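Local coordinates for protein ForH (Streptomyces kaniharaensis, PDB 6NKO) that is of unestablished function but probably serves formycin A biosynthesis and resembles in part the purine-pathway enzyme IMP cyclohydrolase, at residues Met21-Val27 and Trp45-Thr50; Ala37-Leu41 and Gly61-Glu65. All coordinates share one frame; numbering follows the deposited sequence.

Contact 1 (Met21-Val27 and Trp45-Thr50); sequences MLAVLAV and WRVAAT
Met21 lays its CB over the five-membered ring of the Trp45 indole, 3.6 Å from CD2, in a CH-pi contact nearly on the ring normal. Its chain bends over that face, CG running on above CE2 and CZ2 and SD ending in an oblique Met-aromatic position. Ala23 CB meets the same ring at its edge, near its plane, 3.8 Å from CE3. On the face of the sheet bearing Leu22, Val24, Arg46 and Ala48, Leu22 turns CG anti to its backbone N (chi1 173°), which brings CD1 beside Arg46 CB at 3.9 Å and under one face of the guanidinium, whose NE forms a salt bridge with Glu65. On the other face Leu25 CD2 and Val47 CG1 cross obliquely at 3.7 Å. At the far end Thr50 CG2 packs on Ala26 CB, 3.6 Å away. Between the two faces the backbones bond in parallel register, from Arg46 N to Met21 O through to Thr50 N to Leu25 O, with Leu25 N to Ala48 O at 2.7 Å. With helix 33-42 linking them, strands 22-26 and 46-49 form a beta-alpha-beta unit in the parallel sheet of an MGS-like, Rossmann-type fold.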
loop_
_atom_site.group_PDB
_atom_site.type_symbol
_atom_site.label_atom_id
_atom_site.label_comp_id
_atom_site.label_asym_id
_atom_site.label_seq_id
_atom_site.Cartn_x
_atom_site.Cartn_y
_atom_site.Cartn_z
ATOM N N MET A 21 -7.592 -10.597 -10.154
ATOM C CA MET A 21 -7.275 -9.751 -9.001
ATOM C C MET A 21 -5.781 -9.575 -8.718
ATOM O O MET A 21 -4.935 -10.408 -9.061
ATOM C CB MET A 21 -7.944 -10.264 -7.724
ATOM C CG MET A 21 -9.369 -9.793 -7.595
ATOM S SD MET A 21 -10.505 -11.010 -8.257
ATOM C CE MET A 21 -11.564 -9.944 -9.228
ATOM N N LEU A 22 -5.490 -8.474 -8.008
ATOM C CA LEU A 22 -4.132 -7.998 -7.740
ATOM C C LEU A 22 -4.085 -7.146 -6.472
ATOM O O LEU A 22 -4.866 -6.201 -6.329
ATOM C CB LEU A 22 -3.605 -7.195 -8.933
ATOM C CG LEU A 22 -2.271 -6.459 -8.800
ATOM C CD1 LEU A 22 -1.170 -7.416 -8.384
ATOM C CD2 LEU A 22 -1.894 -5.769 -10.106
ATOM N N ALA A 23 -3.142 -7.464 -5.578
ATOM C CA ALA A 23 -2.872 -6.705 -4.360
ATOM C C ALA A 23 -1.434 -6.205 -4.362
ATOM O O ALA A 23 -0.540 -6.878 -4.882
ATOM C CB ALA A 23 -3.103 -7.552 -3.108
ATOM N N VAL A 24 -1.210 -5.032 -3.765
ATOM C CA VAL A 24 0.122 -4.448 -3.618
ATOM C C VAL A 24 0.420 -4.325 -2.130
ATOM O O VAL A 24 -0.296 -3.624 -1.404
ATOM C CB VAL A 24 0.234 -3.082 -4.315
ATOM C CG1 VAL A 24 1.628 -2.488 -4.116
ATOM C CG2 VAL A 24 -0.086 -3.210 -5.796
ATOM N N LEU A 25 1.482 -4.991 -1.680
ATOM C CA LEU A 25 1.865 -5.028 -0.270
ATOM C C LEU A 25 3.132 -4.198 -0.094
ATOM O O LEU A 25 4.222 -4.632 -0.481
ATOM C CB LEU A 25 2.080 -6.467 0.197
ATOM C CG LEU A 25 0.900 -7.235 0.804
ATOM C CD1 LEU A 25 -0.408 -6.957 0.078
ATOM C CD2 LEU A 25 1.195 -8.727 0.816
ATOM N N ALA A 26 2.990 -3.007 0.495
ATOM C CA ALA A 26 4.108 -2.085 0.709
ATOM C C ALA A 26 4.144 -1.689 2.186
ATOM O O ALA A 26 3.891 -0.536 2.539
ATOM C CB ALA A 26 3.990 -0.857 -0.192
ATOM N N VAL A 27 4.473 -2.645 3.050
ATOM C CA VAL A 27 4.412 -2.450 4.494
ATOM C C VAL A 27 5.821 -2.437 5.066
ATOM O O VAL A 27 6.700 -3.183 4.616
ATOM C CB VAL A 27 3.549 -3.529 5.181
ATOM C CG1 VAL A 27 2.108 -3.439 4.699
ATOM C CG2 VAL A 27 4.115 -4.918 4.935
ATOM N N TRP A 45 -5.577 -14.601 -6.033
ATOM C CA TRP A 45 -5.104 -13.242 -6.242
ATOM C C TRP A 45 -3.650 -13.242 -6.696
ATOM O O TRP A 45 -2.887 -14.174 -6.425
ATOM C CB TRP A 45 -5.228 -12.423 -4.955
ATOM C CG TRP A 45 -6.606 -11.938 -4.639
ATOM C CD1 TRP A 45 -7.753 -12.676 -4.616
ATOM C CD2 TRP A 45 -6.978 -10.603 -4.278
ATOM N NE1 TRP A 45 -8.818 -11.880 -4.269
ATOM C CE2 TRP A 45 -8.369 -10.603 -4.058
ATOM C CE3 TRP A 45 -6.271 -9.405 -4.125
ATOM C CZ2 TRP A 45 -9.067 -9.452 -3.694
ATOM C CZ3 TRP A 45 -6.966 -8.264 -3.761
ATOM C CH2 TRP A 45 -8.349 -8.297 -3.550
ATOM N N ARG A 46 -3.269 -12.183 -7.397
ATOM C CA ARG A 46 -1.865 -11.883 -7.621
ATOM C C ARG A 46 -1.408 -10.935 -6.523
ATOM O O ARG A 46 -2.081 -9.942 -6.233
ATOM C CB ARG A 46 -1.645 -11.264 -9.000
ATOM C CG ARG A 46 -1.710 -12.271 -10.137
ATOM C CD ARG A 46 -1.482 -11.598 -11.474
ATOM N NE ARG A 46 -0.430 -10.589 -11.404
ATOM C CZ ARG A 46 -0.486 -9.408 -12.009
ATOM N NH1 ARG A 46 -1.549 -9.082 -12.732
ATOM N NH2 ARG A 46 0.521 -8.551 -11.894
ATOM N N VAL A 47 -0.283 -11.257 -5.894
ATOM C CA VAL A 47 0.228 -10.497 -4.763
ATOM C C VAL A 47 1.596 -9.952 -5.143
ATOM O O VAL A 47 2.520 -10.723 -5.430
ATOM C CB VAL A 47 0.304 -11.351 -3.489
ATOM C CG1 VAL A 47 0.947 -10.566 -2.354
ATOM C CG2 VAL A 47 -1.088 -11.828 -3.096
ATOM N N ALA A 48 1.719 -8.628 -5.155
ATOM C CA ALA A 48 2.961 -7.947 -5.482
ATOM C C ALA A 48 3.395 -7.098 -4.295
ATOM O O ALA A 48 2.560 -6.504 -3.607
ATOM C CB ALA A 48 2.801 -7.078 -6.730
ATOM N N ALA A 49 4.703 -7.042 -4.057
ATOM C CA ALA A 49 5.235 -6.441 -2.844
ATOM C C ALA A 49 6.429 -5.552 -3.154
ATOM O O ALA A 49 7.135 -5.749 -4.146
ATOM C CB ALA A 49 5.648 -7.515 -1.831
ATOM N N THR A 50 6.646 -4.568 -2.284
ATOM C CA THR A 50 7.849 -3.754 -2.339
ATOM C C THR A 50 9.032 -4.538 -1.776
ATOM O O THR A 50 8.926 -5.720 -1.441
ATOM C CB THR A 50 7.654 -2.444 -1.581
ATOM O OG1 THR A 50 7.083 -2.710 -0.295
ATOM C CG2 THR A 50 6.751 -1.501 -2.359
#

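Contact 2 (Ala37-Leu41 and Gly61-Glu65); sequences AAGLL and GHEVE
Leu41 reaches from helix 33-42 into the bend made by His62, Glu63 and Val64, and its branches meet all three residues. At the base, CB lies 4.0 Å from Glu63 OE1. With chi1 at -73°, CG stands anti to the carbonyl carbon and the two methyls are directed to the loop. CD1 is the busier branch: it touches His62 CB at 3.7 Å, comes within 3.6 Å of Glu63 OE2, and meets Val64 CG1 at 4.1 Å. CD2 lies against Glu63 CG and, at 3.8 Å, the carbonyl oxygen Glu63 O. The Glu63 chain comes from the opposite direction and bends at chi2 (-81°), which brings its carboxylate against the two methyls of Leu41; these are van der Waals contacts, and the segments share no hydrogen bond. One turn earlier, Ala38 CB touches the His62 imidazole obliquely, 3.4 Å from NE2, while ND1 has a weak bond to Leu57 O in helix 51-59. The loop itself is tightly turned. Gly61, with positive phi, closes helix 51-59 in a Schellman motif, and Glu63 then sits at the centre of an inverse gamma turn, whose closing bond from Val64 N to His62 O is weak. Val64 also packs on Tyr54, Leu57 and Arg58 of helix 51-59 and on Val47 of strand 46-49. The contact thus joins the C-terminal half of one helix to the helix-to-strand connection of the next beta-alpha-beta unit, at the surface of the MGS-like alpha/beta domain.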
loop_
_atom_site.group_PDB
_atom_site.type_symbol
_atom_site.label_atom_id
_atom_site.label_comp_id
_atom_site.label_asym_id
_atom_site.label_seq_id
_atom_site.Cartn_x
_atom_site.Cartn_y
_atom_site.Cartn_z
ATOM N N ALA A 37 -0.879 -12.211 2.791
ATOM C CA ALA A 37 -0.324 -12.551 1.483
ATOM C C ALA A 37 -0.646 -13.991 1.108
ATOM O O ALA A 37 -1.057 -14.274 -0.023
ATOM C CB ALA A 37 1.186 -12.319 1.479
ATOM N N ALA A 38 -0.461 -14.920 2.049
ATOM C CA ALA A 38 -0.784 -16.317 1.777
ATOM C C ALA A 38 -2.279 -16.502 1.556
ATOM O O ALA A 38 -2.693 -17.215 0.636
ATOM C CB ALA A 38 -0.295 -17.205 2.920
ATOM N N GLY A 39 -3.105 -15.857 2.383
ATOM C CA GLY A 39 -4.545 -15.987 2.226
ATOM C C GLY A 39 -5.038 -15.481 0.883
ATOM O O GLY A 39 -5.970 -16.041 0.300
ATOM N N LEU A 40 -4.418 -14.414 0.371
ATOM C CA LEU A 40 -4.814 -13.895 -0.933
ATOM C C LEU A 40 -4.335 -14.805 -2.056
ATOM O O LEU A 40 -5.035 -14.982 -3.061
ATOM C CB LEU A 40 -4.279 -12.476 -1.120
ATOM C CG LEU A 40 -4.779 -11.418 -0.132
ATOM C CD1 LEU A 40 -3.886 -10.190 -0.175
ATOM C CD2 LEU A 40 -6.229 -11.045 -0.405
ATOM N N LEU A 41 -3.149 -15.400 -1.903
ATOM C CA LEU A 41 -2.618 -16.272 -2.947
ATOM C C LEU A 41 -3.463 -17.532 -3.104
ATOM O O LEU A 41 -3.684 -17.999 -4.228
ATOM C CB LEU A 41 -1.164 -16.629 -2.644
ATOM C CG LEU A 41 -0.147 -15.503 -2.850
ATOM C CD1 LEU A 41 1.187 -15.862 -2.213
ATOM C CD2 LEU A 41 0.027 -15.187 -4.330
ATOM N N GLY A 61 8.447 -18.925 0.943
ATOM C CA GLY A 61 7.895 -19.802 -0.074
ATOM C C GLY A 61 6.553 -19.394 -0.635
ATOM O O GLY A 61 5.752 -20.266 -0.994
ATOM N N HIS A 62 6.289 -18.098 -0.745
ATOM C CA HIS A 62 5.054 -17.611 -1.338
ATOM C C HIS A 62 5.369 -16.982 -2.689
ATOM O O HIS A 62 6.401 -16.317 -2.851
ATOM C CB HIS A 62 4.377 -16.588 -0.415
ATOM C CG HIS A 62 3.940 -17.150 0.904
ATOM N ND1 HIS A 62 4.643 -16.939 2.072
ATOM C CD2 HIS A 62 2.870 -17.910 1.241
ATOM C CE1 HIS A 62 4.022 -17.540 3.073
ATOM N NE2 HIS A 62 2.944 -18.137 2.595
ATOM N N GLU A 63 4.492 -17.230 -3.662
ATOM C CA GLU A 63 4.695 -16.791 -5.042
ATOM C C GLU A 63 4.281 -15.323 -5.207
ATOM O O GLU A 63 3.400 -14.969 -5.994
ATOM C CB GLU A 63 3.935 -17.709 -6.002
ATOM C CG GLU A 63 2.396 -17.756 -5.789
ATOM C CD GLU A 63 1.961 -18.692 -4.663
ATOM O OE1 GLU A 63 0.898 -19.345 -4.787
ATOM O OE2 GLU A 63 2.690 -18.779 -3.653
ATOM N N VAL A 64 4.937 -14.474 -4.450
ATOM C CA VAL A 64 4.695 -13.039 -4.526
ATOM C C VAL A 64 5.556 -12.466 -5.639
ATOM O O VAL A 64 6.655 -12.953 -5.930
ATOM C CB VAL A 64 4.966 -12.344 -3.172
ATOM C CG1 VAL A 64 3.977 -12.838 -2.128
ATOM C CG2 VAL A 64 6.402 -12.582 -2.709
ATOM N N GLU A 65 5.041 -11.433 -6.285
ATOM C CA GLU A 65 5.733 -10.793 -7.388
ATOM C C GLU A 65 6.390 -9.512 -6.896
ATOM O O GLU A 65 5.970 -8.920 -5.901
ATOM C CB GLU A 65 4.768 -10.502 -8.542
ATOM C CG GLU A 65 4.205 -11.765 -9.190
ATOM C CD GLU A 65 2.966 -11.505 -10.031
ATOM O OE1 GLU A 65 3.108 -11.025 -11.173
ATOM O OE2 GLU A 65 1.848 -11.791 -9.554
#

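How the contacts relate
The centres of the two contacts lie about 9 Å apart, and their segments alternate along the chain: strand 22-26, helix 33-42, strand 46-49, then the loop entering strand 65-66. Contact 1 is buried in the sheet, whereas contact 2 lies nearer the surface, over the face bearing Ala23, Leu25, Val47 and Ala49. Two probable backbone hydrogen bonds join them, Val47 O to Glu65 N at 2.8 Å and Ala49 N to Glu65 O at 2.9 Å, adding strand 65-66 beside strand 46-49. Helix 33-42 is seated on that face where Leu25 CD2 touches Ala37 CB at 3.7 Å, and Leu41 also packs on Val47. This apo form holds no ligand to mark a site.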